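Side-chain contacts in serpin B3 (Homo sapiens, PDB 4ZK3), which probably inhibits proteases as a member of the serpin family and, as the psoriasis-linked form Pso p27, adopts a compact structure that assembles into large aggregates: residues P31-S36 / V328-F333; G39-G44 / L174-A179; A7-M12 / N379-Y384; K87-F92 / I103-F108; Q17-S22 / Y293-T298. All blocks are in the same frame, centred on the assembly; numbering follows the deposited sequence.

Interaction 1: P31-S36 / V328-F333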
# COMPACT_ATOMS: atom_id res chain seq x y z
N PRO A 31 0.93 -1.40 1.23
CA PRO A 31 1.13 -2.31 2.35
C PRO A 31 0.99 -1.63 3.70
O PRO A 31 0.50 -2.21 4.66
CB PRO A 31 2.57 -2.79 2.17
CG PRO A 31 3.23 -1.81 1.23
CD PRO A 31 2.13 -1.25 0.37
N ILE A 32 1.38 -0.37 3.78
CA ILE A 32 1.33 0.37 5.07
C ILE A 32 -0.10 0.60 5.50
O ILE A 32 -0.44 0.53 6.71
CB ILE A 32 2.06 1.72 4.94
CG1 ILE A 32 3.53 1.52 5.18
CG2 ILE A 32 1.61 2.68 6.02
CD1 ILE A 32 3.84 1.05 6.61
N SER A 33 -0.95 0.88 4.53
CA SER A 33 -2.41 1.04 4.82
C SER A 33 -2.97 -0.22 5.40
O SER A 33 -3.75 -0.22 6.39
CB SER A 33 -3.12 1.44 3.53
OG SER A 33 -4.52 1.36 3.71
N ILE A 34 -2.54 -1.35 4.86
CA ILE A 34 -3.05 -2.62 5.34
C ILE A 34 -2.48 -2.95 6.71
O ILE A 34 -3.20 -3.37 7.62
CB ILE A 34 -2.74 -3.72 4.35
CG1 ILE A 34 -3.36 -3.36 3.02
CG2 ILE A 34 -3.30 -5.00 4.88
CD1 ILE A 34 -2.92 -4.21 1.87
N THR A 35 -1.19 -2.74 6.88
CA THR A 35 -0.58 -2.89 8.20
C THR A 35 -1.29 -2.07 9.24
O THR A 35 -1.61 -2.54 10.33
CB THR A 35 0.90 -2.55 8.16
OG1 THR A 35 1.56 -3.49 7.33
CG2 THR A 35 1.46 -2.64 9.55
N SER A 36 -1.55 -0.82 8.91
CA SER A 36 -2.21 0.09 9.86
C SER A 36 -3.62 -0.41 10.26
O SER A 36 -3.98 -0.38 11.43
CB SER A 36 -2.21 1.50 9.26
OG SER A 36 -2.88 2.42 10.08
N VAL A 328 -12.25 -7.84 4.77
CA VAL A 328 -11.10 -6.94 4.71
C VAL A 328 -10.93 -6.61 3.24
O VAL A 328 -10.74 -7.53 2.42
CB VAL A 328 -9.79 -7.54 5.24
CG1 VAL A 328 -8.64 -6.49 5.23
CG2 VAL A 328 -9.99 -8.02 6.66
N LEU A 329 -11.08 -5.33 2.93
CA LEU A 329 -11.06 -4.81 1.57
C LEU A 329 -9.96 -3.72 1.40
O LEU A 329 -9.69 -2.95 2.32
CB LEU A 329 -12.39 -4.18 1.25
CG LEU A 329 -13.61 -5.08 1.35
CD1 LEU A 329 -14.73 -4.25 0.83
CD2 LEU A 329 -13.46 -6.32 0.51
N HIS A 330 -9.37 -3.70 0.22
CA HIS A 330 -8.32 -2.73 -0.14
C HIS A 330 -8.53 -2.28 -1.55
O HIS A 330 -8.82 -3.10 -2.45
CB HIS A 330 -6.96 -3.38 -0.01
CG HIS A 330 -5.80 -2.45 -0.16
ND1 HIS A 330 -5.44 -1.52 0.81
CD2 HIS A 330 -4.88 -2.32 -1.14
CE1 HIS A 330 -4.37 -0.85 0.42
NE2 HIS A 330 -4.03 -1.29 -0.77
N LYS A 331 -8.29 -1.00 -1.77
CA LYS A 331 -8.35 -0.40 -3.07
C LYS A 331 -7.26 0.68 -3.22
O LYS A 331 -6.99 1.46 -2.32
CB LYS A 331 -9.76 0.17 -3.27
CG LYS A 331 -10.10 0.43 -4.71
CD LYS A 331 -11.55 0.83 -4.90
CE LYS A 331 -11.80 1.18 -6.36
NZ LYS A 331 -13.27 1.39 -6.56
N ALA A 332 -6.67 0.77 -4.39
CA ALA A 332 -5.49 1.61 -4.58
C ALA A 332 -5.45 2.19 -5.98
O ALA A 332 -5.96 1.58 -6.94
CB ALA A 332 -4.20 0.83 -4.27
N PHE A 333 -4.83 3.36 -6.08
CA PHE A 333 -4.75 4.18 -7.31
C PHE A 333 -3.37 4.81 -7.42
O PHE A 333 -2.84 5.32 -6.42
CB PHE A 333 -5.78 5.33 -7.16
CG PHE A 333 -5.66 6.43 -8.21
CD1 PHE A 333 -4.77 7.49 -8.05
CD2 PHE A 333 -6.51 6.43 -9.31
CE1 PHE A 333 -4.65 8.51 -9.03
CE2 PHE A 333 -6.45 7.48 -10.28
CZ PHE A 333 -5.51 8.51 -10.13
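The delta methyl of I34 stands almost squarely over the middle of the H330 imidazole: CD1 of I34 lies 3.8 Å from the centroid of that ring and only 7° off its normal, a CH-pi contact. I34 CG1 sits over the same face, nearer the rim, 3.5 Å from H330 ND1. Although the CB of I34 does not point at the strand, CG1 is anti to the carbonyl carbon (chi1 -58°) and the chain runs on extended, which carries the methyl over the ring. H330 reaches out to meet it with CG anti to the backbone N (chi1 -171°), and the two side chains cross at about a right angle. S33 takes the edge instead, its OG in the ring plane and 4.0 Å from H330 CE1. Both S33 OG and H330 ND1 hydrogen-bond to T347 OG1, while H330 NE2 pairs with the backbone N of S30. An amide N-H at NE2 is consistent with a ring that carries its proton on ND1, and polar grips on both nitrogens fix its rotation. A histidine of strand 325-336 resting on S33 and I34 in the first turn of helix 31-42, with S30 just before it, is consistent with the shutter region of serpins.

Interaction 2: G39-G44 / L174-A179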
# COMPACT_ATOMS: atom_id res chain seq x y z
N GLY A 39 -3.26 -3.48 12.45
CA GLY A 39 -2.67 -3.06 13.70
C GLY A 39 -3.76 -2.63 14.65
O GLY A 39 -3.73 -2.95 15.83
N MET A 40 -4.73 -1.86 14.13
CA MET A 40 -5.89 -1.48 14.93
C MET A 40 -6.74 -2.67 15.38
O MET A 40 -7.27 -2.66 16.52
CB MET A 40 -6.77 -0.50 14.17
CG MET A 40 -6.20 0.89 13.98
SD MET A 40 -7.46 2.02 13.30
CE MET A 40 -7.47 1.49 11.60
N VAL A 41 -6.84 -3.68 14.53
CA VAL A 41 -7.49 -4.96 14.93
C VAL A 41 -6.69 -5.69 16.04
O VAL A 41 -7.23 -6.10 17.05
CB VAL A 41 -7.61 -5.90 13.74
CG1 VAL A 41 -8.20 -7.24 14.20
CG2 VAL A 41 -8.45 -5.29 12.60
N LEU A 42 -5.37 -5.78 15.87
CA LEU A 42 -4.49 -6.45 16.85
C LEU A 42 -4.63 -5.89 18.26
O LEU A 42 -4.74 -6.64 19.21
CB LEU A 42 -3.03 -6.28 16.42
CG LEU A 42 -1.91 -6.97 17.22
CD1 LEU A 42 -2.28 -8.40 17.55
CD2 LEU A 42 -0.60 -6.91 16.45
N LEU A 43 -4.59 -4.57 18.39
CA LEU A 43 -4.84 -3.90 19.65
C LEU A 43 -6.08 -4.41 20.40
O LEU A 43 -6.16 -4.31 21.61
CB LEU A 43 -4.98 -2.40 19.37
CG LEU A 43 -4.37 -1.33 20.24
CD1 LEU A 43 -3.14 -1.77 21.02
CD2 LEU A 43 -4.09 -0.09 19.37
N GLY A 44 -7.09 -4.93 19.72
CA GLY A 44 -8.23 -5.46 20.44
C GLY A 44 -8.30 -6.99 20.49
O GLY A 44 -9.27 -7.55 21.03
N LEU A 174 -18.81 -2.68 13.48
CA LEU A 174 -17.47 -2.08 13.42
C LEU A 174 -16.95 -2.09 11.97
O LEU A 174 -16.96 -3.10 11.33
CB LEU A 174 -16.55 -2.91 14.32
CG LEU A 174 -15.04 -2.74 14.12
CD1 LEU A 174 -14.28 -2.36 15.37
CD2 LEU A 174 -14.44 -4.00 13.57
N VAL A 175 -16.55 -0.93 11.46
CA VAL A 175 -15.67 -0.84 10.28
C VAL A 175 -14.45 0.05 10.66
O VAL A 175 -14.58 1.21 11.06
CB VAL A 175 -16.37 -0.24 9.07
CG1 VAL A 175 -15.43 -0.09 7.87
CG2 VAL A 175 -17.62 -1.07 8.70
N LEU A 176 -13.27 -0.54 10.60
CA LEU A 176 -12.07 0.19 10.83
C LEU A 176 -11.53 0.54 9.46
O LEU A 176 -11.49 -0.32 8.57
CB LEU A 176 -11.09 -0.68 11.58
CG LEU A 176 -11.45 -0.95 13.03
CD1 LEU A 176 -10.69 -2.13 13.59
CD2 LEU A 176 -11.08 0.24 13.84
N VAL A 177 -11.07 1.77 9.28
CA VAL A 177 -10.63 2.22 8.00
C VAL A 177 -9.31 2.95 8.08
O VAL A 177 -9.14 3.71 8.98
CB VAL A 177 -11.72 3.08 7.32
CG1 VAL A 177 -11.27 3.47 5.94
CG2 VAL A 177 -13.00 2.28 7.22
N ASN A 178 -8.39 2.63 7.19
CA ASN A 178 -7.21 3.41 6.94
C ASN A 178 -7.23 4.02 5.54
O ASN A 178 -7.55 3.34 4.57
CB ASN A 178 -5.92 2.55 7.00
CG ASN A 178 -4.69 3.34 6.66
OD1 ASN A 178 -4.13 4.03 7.55
ND2 ASN A 178 -4.32 3.36 5.43
N ALA A 179 -6.92 5.31 5.42
CA ALA A 179 -6.69 5.95 4.12
C ALA A 179 -5.34 6.64 4.08
O ALA A 179 -4.94 7.31 5.04
CB ALA A 179 -7.78 6.97 3.80
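In the serpin core, the C-terminal part of helix 31-42 lies against strand 174-185 of the large central sheet, and here M40 and V41 share the forked end of L176. One branch goes to each: L176 CD2 lies 4.1 Å from M40 SD, and L176 CD1 lies 4.0 Å from V41 CG2. The M40 and L176 chains run antiparallel alongside one another, whereas the valine meets the leucine at a slant, with its CG2 on the side of its own backbone N. The methionine chain is extended as far as the sulfur and then bends (chi3 -76°), which brings CE down to the strand backbone, 3.8 Å from V177 O; the V177 side chain itself points away from the helix. This is helix-on-sheet packing of the serpin fold, made by apolar side chains apart from the methionine methyl resting on a strand carbonyl, with no hydrogen bond between the two segments. M40 and L176 provide most of the 187 Å² buried. Helix 117-127 closes one side: its Y119 touches L176 and binds M40 O through its hydroxyl, and Y127 lies against M40. I53 of helix 47-57 adjoins V41, while L107 of the neighbouring strand 99-110 packs beside L176.

Interaction 3: A7-M12 / N379-Y384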
# COMPACT_ATOMS: atom_id res chain seq x y z
N ALA A 7 9.77 -5.50 8.96
CA ALA A 7 8.56 -6.28 9.13
C ALA A 7 7.54 -5.89 8.03
O ALA A 7 7.06 -6.75 7.32
CB ALA A 7 7.99 -6.05 10.52
N ASN A 8 7.27 -4.58 7.90
CA ASN A 8 6.29 -4.06 6.93
C ASN A 8 6.62 -4.46 5.48
O ASN A 8 5.72 -4.86 4.71
CB ASN A 8 6.18 -2.53 7.12
CG ASN A 8 5.76 -2.12 8.58
OD1 ASN A 8 5.11 -2.89 9.32
ND2 ASN A 8 6.11 -0.89 8.98
N THR A 9 7.91 -4.37 5.13
CA THR A 9 8.39 -4.81 3.82
C THR A 9 8.24 -6.31 3.59
O THR A 9 7.91 -6.75 2.49
CB THR A 9 9.84 -4.34 3.60
OG1 THR A 9 9.89 -2.91 3.63
CG2 THR A 9 10.35 -4.79 2.22
N LYS A 10 8.43 -7.11 4.63
CA LYS A 10 8.21 -8.57 4.48
C LYS A 10 6.76 -8.93 4.23
O LYS A 10 6.43 -9.75 3.35
CB LYS A 10 8.71 -9.30 5.74
CG LYS A 10 10.23 -9.21 5.95
CD LYS A 10 10.64 -9.84 7.27
CE LYS A 10 12.14 -9.77 7.49
NZ LYS A 10 12.85 -10.66 6.52
N PHE A 11 5.89 -8.32 5.01
CA PHE A 11 4.44 -8.45 4.80
C PHE A 11 4.06 -8.02 3.40
O PHE A 11 3.28 -8.73 2.73
CB PHE A 11 3.70 -7.62 5.87
CG PHE A 11 2.23 -7.64 5.75
CD1 PHE A 11 1.53 -8.80 5.71
CD2 PHE A 11 1.50 -6.42 5.73
CE1 PHE A 11 0.14 -8.82 5.63
CE2 PHE A 11 0.13 -6.42 5.63
CZ PHE A 11 -0.57 -7.62 5.57
N MET A 12 4.64 -6.92 2.94
CA MET A 12 4.46 -6.46 1.54
C MET A 12 4.79 -7.56 0.51
O MET A 12 4.00 -7.82 -0.40
CB MET A 12 5.29 -5.17 1.26
CG MET A 12 5.23 -4.61 -0.19
SD MET A 12 6.49 -3.36 -0.39
CE MET A 12 7.83 -4.43 -0.92
N ASN A 379 12.71 4.89 5.66
CA ASN A 379 12.83 3.70 4.80
C ASN A 379 11.56 2.79 4.61
O ASN A 379 11.61 1.53 4.58
CB ASN A 379 14.02 2.90 5.31
CG ASN A 379 14.69 2.14 4.19
OD1 ASN A 379 14.98 2.67 3.12
ND2 ASN A 379 14.95 0.88 4.45
N SER A 380 10.42 3.43 4.53
CA SER A 380 9.14 2.74 4.51
C SER A 380 8.57 2.71 3.10
O SER A 380 8.53 3.75 2.42
CB SER A 380 8.16 3.46 5.42
OG SER A 380 8.69 3.41 6.71
N ILE A 381 8.10 1.55 2.67
CA ILE A 381 7.49 1.44 1.35
C ILE A 381 6.01 1.65 1.54
O ILE A 381 5.31 0.83 2.18
CB ILE A 381 7.86 0.12 0.68
CG1 ILE A 381 9.42 0.05 0.57
CG2 ILE A 381 7.22 0.07 -0.71
CD1 ILE A 381 9.89 -1.25 -0.09
N LEU A 382 5.54 2.79 1.06
CA LEU A 382 4.14 3.20 1.22
C LEU A 382 3.21 2.55 0.19
O LEU A 382 2.02 2.31 0.50
CB LEU A 382 4.04 4.72 1.10
CG LEU A 382 4.89 5.52 2.11
CD1 LEU A 382 4.87 7.00 1.82
CD2 LEU A 382 4.62 5.26 3.55
N PHE A 383 3.74 2.35 -1.02
CA PHE A 383 2.96 1.83 -2.14
C PHE A 383 3.90 0.98 -2.97
O PHE A 383 5.11 1.31 -3.11
CB PHE A 383 2.43 2.94 -3.09
CG PHE A 383 1.53 4.00 -2.44
CD1 PHE A 383 0.14 3.83 -2.33
CD2 PHE A 383 2.11 5.19 -1.96
CE1 PHE A 383 -0.65 4.85 -1.77
CE2 PHE A 383 1.34 6.18 -1.35
CZ PHE A 383 -0.04 6.01 -1.26
N TYR A 384 3.33 -0.10 -3.54
CA TYR A 384 4.12 -1.07 -4.31
C TYR A 384 3.28 -1.61 -5.44
O TYR A 384 2.09 -1.81 -5.29
CB TYR A 384 4.59 -2.25 -3.41
CG TYR A 384 5.57 -3.19 -4.04
CD1 TYR A 384 5.15 -4.27 -4.78
CD2 TYR A 384 6.95 -2.96 -3.93
CE1 TYR A 384 6.06 -5.13 -5.34
CE2 TYR A 384 7.88 -3.81 -4.53
CZ TYR A 384 7.42 -4.86 -5.27
OH TYR A 384 8.32 -5.74 -5.83
O HOH W 1 7.79 0.61 7.13
O HOH W 2 8.11 -0.69 4.51
O HOH W 3 12.01 -1.35 3.56
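M12 drives its thioether between I381 and Y384 at one end of this contact, while toward the other end three waters bridge the two segments. The sulfur presses on the isoleucine branch, with M12 SD 3.5 Å from I381 CG2, and lies 4.3 Å from the centroid of the Y384 ring. It approaches that ring obliquely, 43° off the normal, in a Met-aromatic contact. M12 leaves the helix with CG anti to the backbone N and stays extended until the bend at chi3 (89°) swings the methyl along the tyrosine, where M12 CE comes within 3.5 Å of Y384 CD2. A turn earlier, T9 OG1 faces I381 CD1, is hydrogen-bonded to S5 O and holds two of the waters. Water 2, 3.0 Å from T9 OG1, accepts from the backbone N of I381 at 2.9 Å; water 3, 2.6 Å from T9 OG1, donates to N379 O. Water 1 accepts from N8 ND2 at 2.9 Å and bonds S380 OG. N379 and S380 form a G1 beta bulge opposite Q375, at the entry to strand 380-387. In this part of the serpin fold, the axes of segments 7-12 and 380-384 make an angle of 41°. The chemistry is divided: sulfur and hydrocarbon make most of the direct contact, while water gives the I381 amide an acceptor and adds a donor to N379 O, which S5 OG of the same helix also bonds.

Interaction 4: K87-F92 / I103-F108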
# COMPACT_ATOMS: atom_id res chain seq x y z
N LYS A 87 5.01 6.33 15.96
CA LYS A 87 6.07 7.25 15.49
C LYS A 87 6.07 7.32 13.96
O LYS A 87 6.13 8.40 13.38
CB LYS A 87 7.45 6.77 15.95
CG LYS A 87 7.82 7.17 17.38
CD LYS A 87 9.34 7.14 17.58
CE LYS A 87 9.83 8.06 18.71
NZ LYS A 87 10.11 7.37 20.00
N LEU A 88 5.96 6.16 13.29
CA LEU A 88 5.80 6.16 11.85
C LEU A 88 4.62 6.99 11.36
O LEU A 88 4.79 7.82 10.47
CB LEU A 88 5.60 4.75 11.30
CG LEU A 88 6.83 3.95 10.88
CD1 LEU A 88 6.33 2.68 10.21
CD2 LEU A 88 7.77 4.75 9.98
N LEU A 89 3.42 6.76 11.91
CA LEU A 89 2.25 7.53 11.47
C LEU A 89 2.51 9.04 11.45
O LEU A 89 2.13 9.73 10.49
CB LEU A 89 0.98 7.17 12.30
CG LEU A 89 0.44 5.73 12.10
CD1 LEU A 89 -0.72 5.50 13.03
CD2 LEU A 89 -0.03 5.49 10.67
N THR A 90 3.18 9.55 12.49
CA THR A 90 3.54 10.97 12.64
C THR A 90 4.34 11.45 11.43
O THR A 90 4.07 12.53 10.89
CB THR A 90 4.43 11.21 13.88
OG1 THR A 90 3.98 10.43 14.97
CG2 THR A 90 4.40 12.68 14.31
N GLU A 91 5.31 10.65 11.01
CA GLU A 91 6.20 10.99 9.88
C GLU A 91 5.49 11.03 8.55
O GLU A 91 5.81 11.77 7.65
CB GLU A 91 7.29 9.94 9.79
CG GLU A 91 8.13 9.80 11.05
CD GLU A 91 9.32 10.72 11.04
OE1 GLU A 91 10.38 10.28 11.51
OE2 GLU A 91 9.18 11.87 10.53
N PHE A 92 4.45 10.24 8.46
CA PHE A 92 3.69 10.13 7.25
C PHE A 92 2.62 11.21 7.14
O PHE A 92 1.65 11.02 6.37
CB PHE A 92 3.02 8.74 7.20
CG PHE A 92 3.97 7.58 7.18
CD1 PHE A 92 5.31 7.73 6.93
CD2 PHE A 92 3.47 6.31 7.38
CE1 PHE A 92 6.16 6.63 6.89
CE2 PHE A 92 4.30 5.20 7.37
CZ PHE A 92 5.65 5.35 7.10
N ILE A 103 -2.09 10.43 6.07
CA ILE A 103 -2.65 9.14 6.43
C ILE A 103 -3.60 9.33 7.56
O ILE A 103 -3.27 10.04 8.52
CB ILE A 103 -1.52 8.16 6.73
CG1 ILE A 103 -2.03 6.72 6.86
CG2 ILE A 103 -0.73 8.60 7.94
CD1 ILE A 103 -0.94 5.74 6.65
N ALA A 104 -4.72 8.64 7.53
CA ALA A 104 -5.67 8.71 8.62
C ALA A 104 -6.28 7.33 8.89
O ALA A 104 -6.46 6.51 7.96
CB ALA A 104 -6.78 9.66 8.23
N ASN A 105 -6.66 7.14 10.14
CA ASN A 105 -7.30 5.98 10.65
C ASN A 105 -8.60 6.37 11.26
O ASN A 105 -8.69 7.39 11.92
CB ASN A 105 -6.38 5.35 11.71
CG ASN A 105 -5.16 4.76 11.11
OD1 ASN A 105 -3.99 5.08 11.48
ND2 ASN A 105 -5.38 3.93 10.17
N LYS A 106 -9.63 5.57 11.08
CA LYS A 106 -10.92 5.86 11.66
C LYS A 106 -11.73 4.62 12.02
O LYS A 106 -11.73 3.65 11.31
CB LYS A 106 -11.76 6.76 10.71
CG LYS A 106 -13.00 7.37 11.38
CD LYS A 106 -13.64 8.43 10.49
CE LYS A 106 -14.87 9.05 11.12
NZ LYS A 106 -15.37 10.27 10.38
N LEU A 107 -12.44 4.70 13.15
CA LEU A 107 -13.40 3.72 13.58
C LEU A 107 -14.83 4.21 13.36
O LEU A 107 -15.25 5.23 13.89
CB LEU A 107 -13.15 3.35 15.04
CG LEU A 107 -14.24 2.50 15.71
CD1 LEU A 107 -14.48 1.19 15.01
CD2 LEU A 107 -13.97 2.22 17.16
N PHE A 108 -15.60 3.45 12.60
CA PHE A 108 -17.01 3.70 12.44
C PHE A 108 -17.70 2.55 13.22
O PHE A 108 -17.58 1.38 12.88
CB PHE A 108 -17.45 3.65 10.98
CG PHE A 108 -16.93 4.78 10.11
CD1 PHE A 108 -15.69 4.64 9.44
CD2 PHE A 108 -17.64 5.93 9.93
CE1 PHE A 108 -15.18 5.67 8.63
CE2 PHE A 108 -17.14 6.95 9.10
CZ PHE A 108 -15.93 6.80 8.46
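L89 and I103 cross at about a right angle, the leucine running out from the end of its helix and the isoleucine rising from the strand. Their meeting is methyl to methyl, L89 CD2 against I103 CD1 at 4.1 Å. The other leucine branch continues to N105, which approaches from the opposite direction and turns its amide oxygen to the hydrocarbon: L89 CD1 is 3.6 Å from N105 OD1. The nitrogen end of that amide has polar partners, a hydrogen bond from N105 ND2 to S36 OG and a weak one to N178 OD1. These bonds fix which way round the amide lies, so its oxygen is the atom presented to the leucine. In the serpin fold the contact ties the end of helix 81-91 to strand 99-110 of the large sheet, the short strand 94-95 intervening in the chain. Here F92 leaves helical backbone angles, and I103 packs against the backbone and CB at this exit. With CG1 anti to the backbone N (chi1 -170°), I103 places CG2 between N and the carbonyl carbon, from where it lies 3.8 Å from F92 CB and 3.7 Å from F92 O. The phenyl ring meanwhile heads away from the strand, and L88 O stands 3.4 Å above its plane, toward the rim. That ring packs on I32 of helix 31-42 and on S380 and L382 of strand 380-387.

Interaction 5: Q17-S22 / Y293-T298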
# COMPACT_ATOMS: atom_id res chain seq x y z
N GLN A 17 3.09 -12.12 -3.47
CA GLN A 17 3.03 -13.54 -3.92
C GLN A 17 1.59 -14.06 -4.02
O GLN A 17 1.25 -14.72 -4.95
CB GLN A 17 3.90 -14.43 -3.01
CG GLN A 17 5.36 -13.99 -2.81
CD GLN A 17 6.30 -14.11 -4.03
OE1 GLN A 17 7.49 -14.41 -3.87
NE2 GLN A 17 5.81 -13.86 -5.22
N GLN A 18 0.72 -13.65 -3.13
CA GLN A 18 -0.70 -13.97 -3.27
C GLN A 18 -1.36 -13.25 -4.43
O GLN A 18 -2.09 -13.88 -5.23
CB GLN A 18 -1.47 -13.71 -1.96
CG GLN A 18 -0.91 -14.55 -0.80
CD GLN A 18 -1.01 -16.05 -1.12
OE1 GLN A 18 -2.07 -16.55 -1.57
NE2 GLN A 18 0.11 -16.73 -0.99
N PHE A 19 -1.05 -11.96 -4.57
CA PHE A 19 -1.63 -11.12 -5.58
C PHE A 19 -1.25 -11.60 -6.99
O PHE A 19 -2.05 -11.47 -7.92
CB PHE A 19 -1.22 -9.66 -5.43
CG PHE A 19 -1.76 -8.99 -4.21
CD1 PHE A 19 -2.86 -9.48 -3.54
CD2 PHE A 19 -1.17 -7.83 -3.74
CE1 PHE A 19 -3.32 -8.87 -2.41
CE2 PHE A 19 -1.65 -7.20 -2.62
CZ PHE A 19 -2.73 -7.72 -1.95
N ARG A 20 -0.08 -12.17 -7.11
CA ARG A 20 0.35 -12.75 -8.38
C ARG A 20 -0.61 -13.77 -8.98
O ARG A 20 -0.59 -14.00 -10.20
CB ARG A 20 1.66 -13.46 -8.21
CG ARG A 20 2.79 -12.50 -7.95
CD ARG A 20 4.10 -13.22 -7.89
NE ARG A 20 4.44 -13.67 -9.23
CZ ARG A 20 5.42 -14.50 -9.51
NH1 ARG A 20 6.20 -14.94 -8.55
NH2 ARG A 20 5.65 -14.86 -10.77
N LYS A 21 -1.45 -14.38 -8.14
CA LYS A 21 -2.37 -15.43 -8.58
C LYS A 21 -3.62 -14.99 -9.26
O LYS A 21 -4.25 -15.82 -9.87
CB LYS A 21 -2.76 -16.28 -7.41
CG LYS A 21 -1.52 -16.92 -6.84
CD LYS A 21 -1.79 -17.67 -5.58
CE LYS A 21 -0.53 -18.40 -5.21
NZ LYS A 21 -0.62 -18.75 -3.78
N SER A 22 -4.01 -13.73 -9.16
CA SER A 22 -5.22 -13.26 -9.87
C SER A 22 -4.84 -12.95 -11.30
O SER A 22 -3.64 -12.80 -11.61
CB SER A 22 -5.78 -11.99 -9.26
OG SER A 22 -5.09 -10.88 -9.81
N TYR A 293 -8.74 -5.30 -3.96
CA TYR A 293 -8.42 -6.60 -3.39
C TYR A 293 -9.41 -6.92 -2.33
O TYR A 293 -9.66 -6.09 -1.44
CB TYR A 293 -6.98 -6.68 -2.82
CG TYR A 293 -5.96 -6.26 -3.87
CD1 TYR A 293 -5.66 -4.91 -4.09
CD2 TYR A 293 -5.37 -7.20 -4.68
CE1 TYR A 293 -4.78 -4.56 -5.08
CE2 TYR A 293 -4.50 -6.85 -5.67
CZ TYR A 293 -4.20 -5.52 -5.85
OH TYR A 293 -3.38 -5.19 -6.88
N ASP A 294 -9.99 -8.13 -2.43
CA ASP A 294 -10.70 -8.74 -1.31
C ASP A 294 -9.69 -9.53 -0.56
O ASP A 294 -9.22 -10.54 -1.08
CB ASP A 294 -11.80 -9.69 -1.78
CG ASP A 294 -12.65 -10.19 -0.63
OD1 ASP A 294 -12.09 -10.50 0.46
OD2 ASP A 294 -13.88 -10.25 -0.84
N LEU A 295 -9.36 -9.10 0.64
CA LEU A 295 -8.22 -9.70 1.35
C LEU A 295 -8.52 -10.84 2.32
O LEU A 295 -7.60 -11.41 2.88
CB LEU A 295 -7.43 -8.61 2.10
CG LEU A 295 -6.75 -7.53 1.26
CD1 LEU A 295 -6.11 -6.49 2.18
CD2 LEU A 295 -5.72 -8.13 0.34
N LYS A 296 -9.79 -11.14 2.52
CA LYS A 296 -10.19 -12.12 3.55
C LYS A 296 -9.53 -13.50 3.37
O LYS A 296 -8.79 -13.94 4.28
CB LYS A 296 -11.70 -12.23 3.55
CG LYS A 296 -12.33 -13.05 4.64
CD LYS A 296 -13.76 -13.32 4.20
CE LYS A 296 -14.65 -13.60 5.39
NZ LYS A 296 -16.06 -13.70 4.94
N ASP A 297 -9.73 -14.13 2.22
CA ASP A 297 -9.17 -15.50 1.97
C ASP A 297 -7.66 -15.47 1.87
O ASP A 297 -6.97 -16.34 2.44
CB ASP A 297 -9.75 -16.16 0.71
CG ASP A 297 -11.19 -16.65 0.89
OD1 ASP A 297 -11.70 -16.69 2.04
OD2 ASP A 297 -11.82 -16.96 -0.14
N THR A 298 -7.15 -14.43 1.21
CA THR A 298 -5.71 -14.14 1.20
C THR A 298 -5.09 -14.16 2.62
O THR A 298 -4.14 -14.88 2.89
CB THR A 298 -5.43 -12.80 0.52
OG1 THR A 298 -5.92 -12.83 -0.80
CG2 THR A 298 -3.92 -12.46 0.46
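F19 lays its ring on that of Y293, and the contact can be followed along the phenylalanine. From CB, CG is placed anti to the carbonyl carbon (chi1 -67°), which sends the ring toward strand 276-294. F19 CG already lies over the tyrosine, 3.8 Å from Y293 CE2, and F19 CD2 and CE2 face that same atom. Further out, CD1 and CE1 of F19 both settle near Y293 CD2, the closer being F19 CE1 at 3.5 Å. CE1 also meets a second group, L295 CD2, at 3.7 Å, and F19 CZ at the tip touches the same leucine methyl and also nears Y293 CD2. The two neighbours divide the ring between them: Y293 takes a face, and the L295 methyl comes in at the edge, near the ring plane. The stack is face-to-face and offset, with the F19 and Y293 centroids 4.2 Å apart and the planes inclined at 29°. The tyrosine is anchored beyond the stack, its OH bonded to the backbone N of F28. Q18 and T298 lie side by side, pointing opposite ways, Q18 CB 3.7 Å from T298 CG2. D294 OD1 accepts from K296 N (3.2 Å, 158°), a capping bond at the turn that leads into helix 296-302. The contact sits at the C-terminal part of helix 4-19, beside the type I turn F19-S22. Strand 276-294 and the start of helix 296-302 lie across from it, strand 325-336 pairs alongside, H330 bonding Y293 through the backbone, and Y29 meets the F19 ring edge-to-face.

Overall arrangement
Interaction 1 lies about 5 Å from the centre of the chain, and the others gather round it. Its helix 31-42 continues into interaction 2, with centres 11 Å apart, and I32 CG2 packs on I103 CD1 of interaction 4 at 4.0 Å. Interactions 2 and 4 share paired strands, V177 N bonding K106 O at 2.8 Å. H330 O accepts from Y293 N at 2.7 Å, joining interactions 1 and 5, whose centres lie 12 Å apart. Helix 4-19 serves both 3 and 5. Strand 340-351, between 174-185 and 325-336, probably corresponds to the inserted reactive-centre loop of relaxed serpins; interactions 1 and 2 would then use the strands on its two sides.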